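PDB 6B8C: NLP/P60 from Enterococcus faecium, which probably cleaves peptide bonds in the stem peptides of bacterial peptidoglycan, acting as a secreted NlpC/P60-type endopeptidase that releases muropeptides. Local coordinates for residues S56-R60 with G72-Q78; G93-G99 with P136-M142. One frame throughout, in Å; residues are numbered along the deposited sequence.

How the contacts relate
Along the chain the two contacts come in series: contact 1 is complete before contact 2 begins. In contact 1 the chain runs down helix 55-67, turns back, and lays residues 72-78 against the first turn of that helix, closing a short loop. Contact 2 closes a much longer one, in which strand 95-98 is followed by strands 106-112, 115-118 and 127-130 before strand 138-141 returns beside it. The last strand thereby sits between 83-85 and 95-98 in the six-stranded antiparallel sheet. The contacts meet where the helix and the segment after it pack on the sheet: T59 touches L95, and the backbone oxygens of T75 and Q78 lie against the F97 ring.

Contact 1 (S56-R60 with G72-Q78); sequences SGFTR and GGWTVPQ
The carboxamide of Q78 reaches into the first turn of helix 55-67 and meets both S56 and T59. Its NE2 donates to S56 O at 3.1 Å (N-H...O 151°) and, more tightly, to G72 O of its own segment at 2.6 Å, both acceptors lying close to the amide plane, so the two bonds hold that plane in place. S56 O also takes the helical bond from R60 N, which arrives on the opposite face of the carbonyl from NE2. T59 OG1 stands 2.8 Å from Q78 OE1 and 3.0 Å from S56 O; its single proton can serve one or the other. With chi1 at 50°, S56 OG sits between its own N and carbonyl carbon and makes a weak bond to G73 O at 3.3 Å. R60 lays its CD along the G72-G73 backbone, 3.4 Å from G72 O, while its guanidinium NH2 pairs with D70. Beyond this seam, T75 OG1 bonds to T104, and T59 and Q78 both touch V107 of strand 106-112. A buried glutamine amide thus staples the loop after the helix to the N-terminal turn of helix 55-67, within the helix-on-sheet core of the papain-like NlpC/P60 fold.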
loop_
_atom_site.group_PDB
_atom_site.type_symbol
_atom_site.label_atom_id
_atom_site.label_comp_id
_atom_site.label_asym_id
_atom_site.label_seq_id
_atom_site.Cartn_x
_atom_site.Cartn_y
_atom_site.Cartn_z
ATOM N N SER A 56 0.707 -0.299 6.760
ATOM C CA SER A 56 1.310 0.998 6.462
ATOM C C SER A 56 2.833 0.919 6.398
ATOM O O SER A 56 3.462 1.640 5.610
ATOM C CB SER A 56 0.867 2.033 7.497
ATOM O OG SER A 56 1.056 1.553 8.817
ATOM N N GLY A 57 3.442 0.069 7.230
ATOM C CA GLY A 57 4.889 -0.078 7.198
ATOM C C GLY A 57 5.385 -0.600 5.865
ATOM O O GLY A 57 6.419 -0.161 5.361
ATOM N N PHE A 58 4.630 -1.516 5.260
ATOM C CA PHE A 58 5.009 -2.077 3.969
ATOM C C PHE A 58 5.024 -1.008 2.876
ATOM O O PHE A 58 6.013 -0.862 2.144
ATOM C CB PHE A 58 4.047 -3.216 3.625
ATOM C CG PHE A 58 4.190 -3.728 2.233
ATOM C CD1 PHE A 58 5.383 -4.274 1.805
ATOM C CD2 PHE A 58 3.123 -3.675 1.351
ATOM C CE1 PHE A 58 5.516 -4.752 0.517
ATOM C CE2 PHE A 58 3.250 -4.149 0.060
ATOM C CZ PHE A 58 4.447 -4.688 -0.357
ATOM N N THR A 59 3.932 -0.245 2.758
ATOM C CA THR A 59 3.863 0.798 1.735
ATOM C C THR A 59 4.907 1.882 1.975
ATOM O O THR A 59 5.545 2.367 1.025
ATOM C CB THR A 59 2.458 1.405 1.697
ATOM O OG1 THR A 59 2.175 2.042 2.948
ATOM C CG2 THR A 59 1.416 0.324 1.447
ATOM N N ARG A 60 5.097 2.280 3.239
ATOM C CA ARG A 60 6.129 3.261 3.550
ATOM C C ARG A 60 7.506 2.755 3.151
ATOM O O ARG A 60 8.313 3.507 2.594
ATOM C CB ARG A 60 6.102 3.606 5.038
ATOM C CG ARG A 60 7.170 4.607 5.439
ATOM C CD ARG A 60 6.985 5.107 6.861
ATOM N NE ARG A 60 7.740 4.323 7.832
ATOM C CZ ARG A 60 9.016 4.538 8.133
ATOM N NH1 ARG A 60 9.626 3.776 9.030
ATOM N NH2 ARG A 60 9.686 5.515 7.531
ATOM N N GLY A 72 3.730 8.875 5.437
ATOM C CA GLY A 72 3.451 8.601 6.837
ATOM C C GLY A 72 3.804 7.219 7.364
ATOM O O GLY A 72 3.788 6.233 6.619
ATOM N N GLY A 73 4.124 7.137 8.660
ATOM C CA GLY A 73 4.431 5.861 9.283
ATOM C C GLY A 73 3.220 5.017 9.614
ATOM O O GLY A 73 3.347 3.795 9.754
ATOM N N TRP A 74 2.054 5.635 9.749
ATOM C CA TRP A 74 0.791 4.930 9.910
ATOM C C TRP A 74 -0.151 5.373 8.789
ATOM O O TRP A 74 0.243 6.085 7.862
ATOM C CB TRP A 74 0.207 5.148 11.310
ATOM C CG TRP A 74 0.134 6.580 11.770
ATOM C CD1 TRP A 74 1.181 7.434 11.987
ATOM C CD2 TRP A 74 -1.050 7.305 12.114
ATOM N NE1 TRP A 74 0.717 8.652 12.422
ATOM C CE2 TRP A 74 -0.649 8.598 12.510
ATOM C CE3 TRP A 74 -2.414 6.992 12.116
ATOM C CZ2 TRP A 74 -1.561 9.575 12.901
ATOM C CZ3 TRP A 74 -3.317 7.967 12.509
ATOM C CH2 TRP A 74 -2.887 9.240 12.894
ATOM N N THR A 75 -1.407 4.939 8.877
ATOM C CA THR A 75 -2.277 4.952 7.704
ATOM C C THR A 75 -2.682 6.365 7.297
ATOM O O THR A 75 -2.681 6.696 6.105
ATOM C CB THR A 75 -3.513 4.093 7.972
ATOM O OG1 THR A 75 -4.519 4.375 6.993
ATOM C CG2 THR A 75 -4.063 4.360 9.370
ATOM N N VAL A 76 -3.018 7.217 8.260
ATOM C CA VAL A 76 -3.701 8.474 7.956
ATOM C C VAL A 76 -2.768 9.503 7.319
ATOM O O VAL A 76 -3.161 10.130 6.324
ATOM C CB VAL A 76 -4.390 9.041 9.208
ATOM C CG1 VAL A 76 -5.098 10.340 8.874
ATOM C CG2 VAL A 76 -5.384 8.030 9.757
ATOM N N PRO A 77 -1.547 9.730 7.826
ATOM C CA PRO A 77 -0.634 10.639 7.106
ATOM C C PRO A 77 -0.404 10.245 5.658
ATOM O O PRO A 77 -0.286 11.125 4.793
ATOM C CB PRO A 77 0.662 10.564 7.927
ATOM C CG PRO A 77 0.511 9.358 8.805
ATOM C CD PRO A 77 -0.946 9.265 9.088
ATOM N N GLN A 78 -0.371 8.945 5.358
ATOM C CA GLN A 78 -0.183 8.495 3.984
ATOM C C GLN A 78 -1.295 8.957 3.053
ATOM O O GLN A 78 -1.129 8.880 1.831
ATOM C CB GLN A 78 -0.068 6.969 3.952
ATOM C CG GLN A 78 1.073 6.434 4.798
ATOM C CD GLN A 78 1.432 4.995 4.473
ATOM O OE1 GLN A 78 0.778 4.345 3.658
ATOM N NE2 GLN A 78 2.484 4.495 5.107
#

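Contact 2 (G93-G99 with P136-M142); sequences GDLLFWG and PDFAVSM
The W98 indole lies over P136, whose CB is 3.5 Å from the centroid of the six-membered ring and only 4° off its normal, a CH-pi contact squarely on the face. H106 and Y116 meet the same indole edge-to-face. L96 CB touches the P136 ring, and L96 CD2 lies 3.6 Å from A139 CB on the same side of the sheet. L95, F97, F138 and V140 occupy the other side. There F138, whose chi1 of 60° folds the ring back over its own backbone, brings one face of that ring under F97 CB, which sits 3.8 Å from the F138 centroid in a CH-pi contact; the two rings are nearly parallel but barely overlap. F97 CE1 then leans on V140 CG2 at 3.5 Å. Strands 95-98 and 138-141 run antiparallel, L95 pairing with V140 through two backbone bonds. At the other end F97 O receives both D137 N, at 2.7 Å, and F138 N, at 3.0 Å, forming a classic beta bulge. D94 OD1 bonds to K91 N, while OD2 makes a weak bond to M142 N. Backbone hydrogen bonds therefore set the register of the two strands, while apolar and CH-pi packing joins their side chains on both sides of the sheet.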
loop_
_atom_site.group_PDB
_atom_site.type_symbol
_atom_site.label_atom_id
_atom_site.label_comp_id
_atom_site.label_asym_id
_atom_site.label_seq_id
_atom_site.Cartn_x
_atom_site.Cartn_y
_atom_site.Cartn_z
ATOM N N GLY A 93 1.146 1.460 -8.912
ATOM C CA GLY A 93 1.955 2.245 -8.005
ATOM C C GLY A 93 1.168 3.148 -7.078
ATOM O O GLY A 93 1.676 3.501 -6.005
ATOM N N ASP A 94 -0.051 3.533 -7.452
ATOM C CA ASP A 94 -0.850 4.399 -6.599
ATOM C C ASP A 94 -1.199 3.691 -5.294
ATOM O O ASP A 94 -1.098 2.469 -5.170
ATOM C CB ASP A 94 -2.133 4.836 -7.312
ATOM C CG ASP A 94 -1.864 5.757 -8.486
ATOM O OD1 ASP A 94 -2.616 5.690 -9.483
ATOM O OD2 ASP A 94 -0.891 6.538 -8.417
ATOM N N LEU A 95 -1.618 4.477 -4.309
ATOM C CA LEU A 95 -2.007 3.934 -3.016
ATOM C C LEU A 95 -3.520 3.763 -2.971
ATOM O O LEU A 95 -4.257 4.556 -3.556
ATOM C CB LEU A 95 -1.534 4.842 -1.878
ATOM C CG LEU A 95 -0.024 4.865 -1.606
ATOM C CD1 LEU A 95 0.344 5.952 -0.607
ATOM C CD2 LEU A 95 0.442 3.510 -1.107
ATOM N N LEU A 96 -3.980 2.714 -2.294
ATOM C CA LEU A 96 -5.401 2.422 -2.145
ATOM C C LEU A 96 -5.738 2.396 -0.663
ATOM O O LEU A 96 -5.013 1.781 0.125
ATOM C CB LEU A 96 -5.765 1.084 -2.790
ATOM C CG LEU A 96 -5.335 0.880 -4.241
ATOM C CD1 LEU A 96 -5.574 -0.556 -4.662
ATOM C CD2 LEU A 96 -6.078 1.836 -5.158
ATOM N N PHE A 97 -6.842 3.042 -0.290
ATOM C CA PHE A 97 -7.174 3.277 1.108
ATOM C C PHE A 97 -8.571 2.762 1.419
ATOM O O PHE A 97 -9.525 3.039 0.680
ATOM C CB PHE A 97 -7.075 4.768 1.453
ATOM C CG PHE A 97 -5.668 5.284 1.484
ATOM C CD1 PHE A 97 -5.076 5.791 0.339
ATOM C CD2 PHE A 97 -4.929 5.245 2.655
ATOM C CE1 PHE A 97 -3.776 6.259 0.364
ATOM C CE2 PHE A 97 -3.632 5.713 2.688
ATOM C CZ PHE A 97 -3.053 6.220 1.539
ATOM N N TRP A 98 -8.670 2.007 2.513
ATOM C CA TRP A 98 -9.937 1.583 3.086
ATOM C C TRP A 98 -10.322 2.527 4.214
ATOM O O TRP A 98 -9.479 2.911 5.029
ATOM C CB TRP A 98 -9.842 0.162 3.644
ATOM C CG TRP A 98 -9.859 -0.938 2.636
ATOM C CD1 TRP A 98 -10.849 -1.854 2.452
ATOM C CD2 TRP A 98 -8.829 -1.263 1.694
ATOM N NE1 TRP A 98 -10.507 -2.728 1.449
ATOM C CE2 TRP A 98 -9.271 -2.387 0.967
ATOM C CE3 TRP A 98 -7.582 -0.712 1.392
ATOM C CZ2 TRP A 98 -8.510 -2.968 -0.045
ATOM C CZ3 TRP A 98 -6.828 -1.291 0.387
ATOM C CH2 TRP A 98 -7.295 -2.406 -0.320
ATOM N N GLY A 99 -11.599 2.869 4.278
ATOM C CA GLY A 99 -12.094 3.799 5.272
ATOM C C GLY A 99 -12.294 5.185 4.694
ATOM O O GLY A 99 -12.000 5.467 3.527
ATOM N N PRO A 136 -11.206 -1.380 -1.903
ATOM C CA PRO A 136 -10.790 -0.173 -1.186
ATOM C C PRO A 136 -11.791 0.947 -1.397
ATOM O O PRO A 136 -12.606 0.931 -2.322
ATOM C CB PRO A 136 -9.434 0.165 -1.810
ATOM C CG PRO A 136 -9.517 -0.392 -3.189
ATOM C CD PRO A 136 -10.398 -1.614 -3.114
ATOM N N ASP A 137 -11.722 1.936 -0.509
ATOM C CA ASP A 137 -12.675 3.038 -0.544
ATOM C C ASP A 137 -12.239 4.166 -1.475
ATOM O O ASP A 137 -13.073 4.700 -2.214
ATOM C CB ASP A 137 -12.915 3.570 0.872
ATOM C CG ASP A 137 -13.677 2.581 1.744
ATOM O OD1 ASP A 137 -14.814 2.208 1.380
ATOM O OD2 ASP A 137 -13.132 2.159 2.785
ATOM N N PHE A 138 -10.964 4.552 -1.472
ATOM C CA PHE A 138 -10.504 5.527 -2.469
ATOM C C PHE A 138 -9.045 5.240 -2.806
ATOM O O PHE A 138 -8.463 4.259 -2.334
ATOM C CB PHE A 138 -10.727 6.971 -1.990
ATOM C CG PHE A 138 -10.005 7.325 -0.718
ATOM C CD1 PHE A 138 -10.636 7.196 0.509
ATOM C CD2 PHE A 138 -8.707 7.811 -0.752
ATOM C CE1 PHE A 138 -9.981 7.530 1.680
ATOM C CE2 PHE A 138 -8.045 8.146 0.417
ATOM C CZ PHE A 138 -8.683 8.005 1.632
ATOM N N ALA A 139 -8.443 6.093 -3.637
ATOM C CA ALA A 139 -7.061 5.911 -4.041
ATOM C C ALA A 139 -6.351 7.255 -4.008
ATOM O O ALA A 139 -6.969 8.311 -3.851
ATOM C CB ALA A 139 -6.964 5.276 -5.435
ATOM N N VAL A 140 -5.033 7.200 -4.168
ATOM C CA VAL A 140 -4.166 8.368 -4.088
ATOM C C VAL A 140 -3.088 8.215 -5.149
ATOM O O VAL A 140 -2.350 7.222 -5.150
ATOM C CB VAL A 140 -3.536 8.532 -2.693
ATOM C CG1 VAL A 140 -2.410 9.540 -2.737
ATOM C CG2 VAL A 140 -4.588 8.964 -1.680
ATOM N N SER A 141 -3.022 9.179 -6.066
ATOM C CA SER A 141 -1.972 9.226 -7.071
ATOM C C SER A 141 -0.712 9.835 -6.478
ATOM O O SER A 141 -0.774 10.760 -5.660
ATOM C CB SER A 141 -2.422 10.043 -8.285
ATOM O OG SER A 141 -3.592 9.502 -8.873
ATOM N N MET A 142 0.433 9.312 -6.903
ATOM C CA MET A 142 1.724 9.708 -6.360
ATOM C C MET A 142 2.633 10.259 -7.455
ATOM O O MET A 142 3.102 9.517 -8.320
ATOM C CB MET A 142 2.388 8.516 -5.671
ATOM C CG MET A 142 1.435 7.695 -4.813
ATOM S SD MET A 142 1.129 8.418 -3.193
ATOM C CE MET A 142 2.773 8.332 -2.488
#